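Putative drug/sodium antiporter (PDB 4Z3N) probably acts as a membrane antiporter of the MATE family, linked to export of the genotoxin colibactin from Escherichia coli. Local coordinates at residues Y150-E153 / F154-S158. Residues are numbered along the deposited sequence; the frame is centred on the assembly and turned at random.
Sequences YATE and FYYYS
Glu153 sends CG anti to its backbone N (chi1 -174°) and stays extended beyond it, while Tyr157, one turn on, has CG anti to its carbonyl carbon (chi1 -66°). With these torsions the two side chains run alongside each other in the same direction. The phenol OH of Tyr157 donates to Glu153 OE2 at 2.6 Å. It meets the carboxylate oxygen on its anti side, somewhat out of the carboxylate plane. The carboxylate is twisted 50° against the ring. Closer to the backbone, Glu153 CG packs against the ring at Tyr157 CE2, 3.3 Å away. The carbonyl oxygen Glu153 O sits over one face of the same ring, nearer its margin than its centre, and also accepts the backbone N-H of Tyr157. The phenol bond would be expected to stabilise a negative charge on Glu153.

Thr152 and Tyr156 form a second such pair. The methyl Thr152 CG2 touches Tyr156 CE2 at 3.5 Å. The ring of Tyr155 leads away from the preceding turn and touches Ala134 and Leu137 of helix 134-139. Its OH bonds to Gly130 O, on helix 107-132. One turn after Phe154, Ser158 OG bonds to Phe154 O at 2.8 Å. That oxygen also takes the backbone N-H of Ser158, one donor from each face of the carbonyl plane. Phe154 packs on Ile68 and Val71, and Tyr157 touches a bound monoolein lipid.

With the backbone bond from Tyr155 N to Ala151 O (3.0 Å), these pairs are characteristic i to i+4 contacts of an alpha-helix, here helix 149-159 of the MATE transporter, whose residues from Phe154 onward fall in a predicted membrane-spanning segment.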
loop_
_atom_site.group_PDB
_atom_site.type_symbol
_atom_site.label_atom_id
_atom_site.label_comp_id
_atom_site.label_asym_id
_atom_site.label_seq_id
_atom_site.Cartn_x
_atom_site.Cartn_y
_atom_site.Cartn_z
ATOM N N TYR A 150 -5.129 0.571 -28.967
ATOM C CA TYR A 150 -4.574 1.492 -27.978
ATOM C C TYR A 150 -4.356 0.790 -26.644
ATOM O O TYR A 150 -3.347 1.004 -25.977
ATOM C CB TYR A 150 -5.484 2.710 -27.794
ATOM C CG TYR A 150 -5.403 3.677 -28.946
ATOM C CD1 TYR A 150 -4.268 4.457 -29.140
ATOM C CD2 TYR A 150 -6.450 3.800 -29.852
ATOM C CE1 TYR A 150 -4.178 5.338 -30.198
ATOM C CE2 TYR A 150 -6.370 4.683 -30.917
ATOM C CZ TYR A 150 -5.229 5.451 -31.084
ATOM O OH TYR A 150 -5.130 6.336 -32.138
ATOM N N ALA A 151 -5.310 -0.058 -26.276
ATOM C CA ALA A 151 -5.231 -0.829 -25.044
ATOM C C ALA A 151 -4.048 -1.805 -25.047
ATOM O O ALA A 151 -3.280 -1.846 -24.087
ATOM C CB ALA A 151 -6.535 -1.572 -24.816
ATOM N N THR A 152 -3.897 -2.571 -26.128
ATOM C CA THR A 152 -2.846 -3.590 -26.225
ATOM C C THR A 152 -1.437 -3.000 -26.211
ATOM O O THR A 152 -0.519 -3.594 -25.659
ATOM C CB THR A 152 -2.984 -4.434 -27.510
ATOM O OG1 THR A 152 -4.288 -5.024 -27.570
ATOM C CG2 THR A 152 -1.927 -5.529 -27.546
ATOM N N GLU A 153 -1.270 -1.841 -26.837
ATOM C CA GLU A 153 0.040 -1.209 -26.938
ATOM C C GLU A 153 0.538 -0.766 -25.560
ATOM O O GLU A 153 1.701 -0.952 -25.188
ATOM C CB GLU A 153 -0.030 -0.023 -27.901
ATOM C CG GLU A 153 1.312 0.626 -28.210
ATOM C CD GLU A 153 1.191 1.790 -29.199
ATOM O OE1 GLU A 153 0.046 2.221 -29.500
ATOM O OE2 GLU A 153 2.248 2.269 -29.685
ATOM N N PHE A 154 -0.376 -0.189 -24.803
ATOM C CA PHE A 154 -0.093 0.289 -23.471
ATOM C C PHE A 154 0.093 -0.849 -22.467
ATOM O O PHE A 154 0.910 -0.758 -21.549
ATOM C CB PHE A 154 -1.223 1.223 -23.054
ATOM C CG PHE A 154 -1.070 2.626 -23.605
ATOM C CD1 PHE A 154 -0.055 3.446 -23.102
ATOM C CD2 PHE A 154 -1.935 3.105 -24.596
ATOM C CE1 PHE A 154 0.118 4.706 -23.626
ATOM C CE2 PHE A 154 -1.833 4.357 -25.130
ATOM C CZ PHE A 154 -0.805 5.181 -24.659
ATOM N N TYR A 155 -0.657 -1.930 -22.670
ATOM C CA TYR A 155 -0.470 -3.144 -21.905
ATOM C C TYR A 155 0.960 -3.666 -22.093
ATOM O O TYR A 155 1.656 -4.004 -21.133
ATOM C CB TYR A 155 -1.501 -4.196 -22.319
ATOM C CG TYR A 155 -1.258 -5.585 -21.736
ATOM C CD1 TYR A 155 -1.660 -5.907 -20.442
ATOM C CD2 TYR A 155 -0.647 -6.577 -22.490
ATOM C CE1 TYR A 155 -1.453 -7.173 -19.923
ATOM C CE2 TYR A 155 -0.434 -7.841 -21.975
ATOM C CZ TYR A 155 -0.839 -8.132 -20.695
ATOM O OH TYR A 155 -0.619 -9.389 -20.186
ATOM N N TYR A 156 1.390 -3.706 -23.344
ATOM C CA TYR A 156 2.730 -4.129 -23.709
ATOM C C TYR A 156 3.833 -3.213 -23.145
ATOM O O TYR A 156 4.849 -3.681 -22.650
ATOM C CB TYR A 156 2.828 -4.195 -25.230
ATOM C CG TYR A 156 2.276 -5.461 -25.865
ATOM C CD1 TYR A 156 2.212 -6.669 -25.162
ATOM C CD2 TYR A 156 1.847 -5.449 -27.187
ATOM C CE1 TYR A 156 1.725 -7.823 -25.770
ATOM C CE2 TYR A 156 1.356 -6.584 -27.797
ATOM C CZ TYR A 156 1.295 -7.767 -27.101
ATOM O OH TYR A 156 0.796 -8.873 -27.765
ATOM N N TYR A 157 3.635 -1.905 -23.226
ATOM C CA TYR A 157 4.584 -0.974 -22.638
ATOM C C TYR A 157 4.645 -1.182 -21.120
ATOM O O TYR A 157 5.722 -1.120 -20.520
ATOM C CB TYR A 157 4.205 0.474 -22.972
ATOM C CG TYR A 157 4.296 0.831 -24.447
ATOM C CD1 TYR A 157 5.193 0.187 -25.287
ATOM C CD2 TYR A 157 3.490 1.825 -24.991
ATOM C CE1 TYR A 157 5.289 0.520 -26.628
ATOM C CE2 TYR A 157 3.570 2.162 -26.334
ATOM C CZ TYR A 157 4.475 1.508 -27.149
ATOM O OH TYR A 157 4.556 1.842 -28.493
ATOM N N SER A 158 3.489 -1.435 -20.510
ATOM C CA SER A 158 3.410 -1.800 -19.094
ATOM C C SER A 158 4.287 -3.014 -18.723
ATOM O O SER A 158 4.899 -3.049 -17.659
ATOM C CB SER A 158 1.955 -2.103 -18.702
ATOM O OG SER A 158 1.125 -0.953 -18.748
#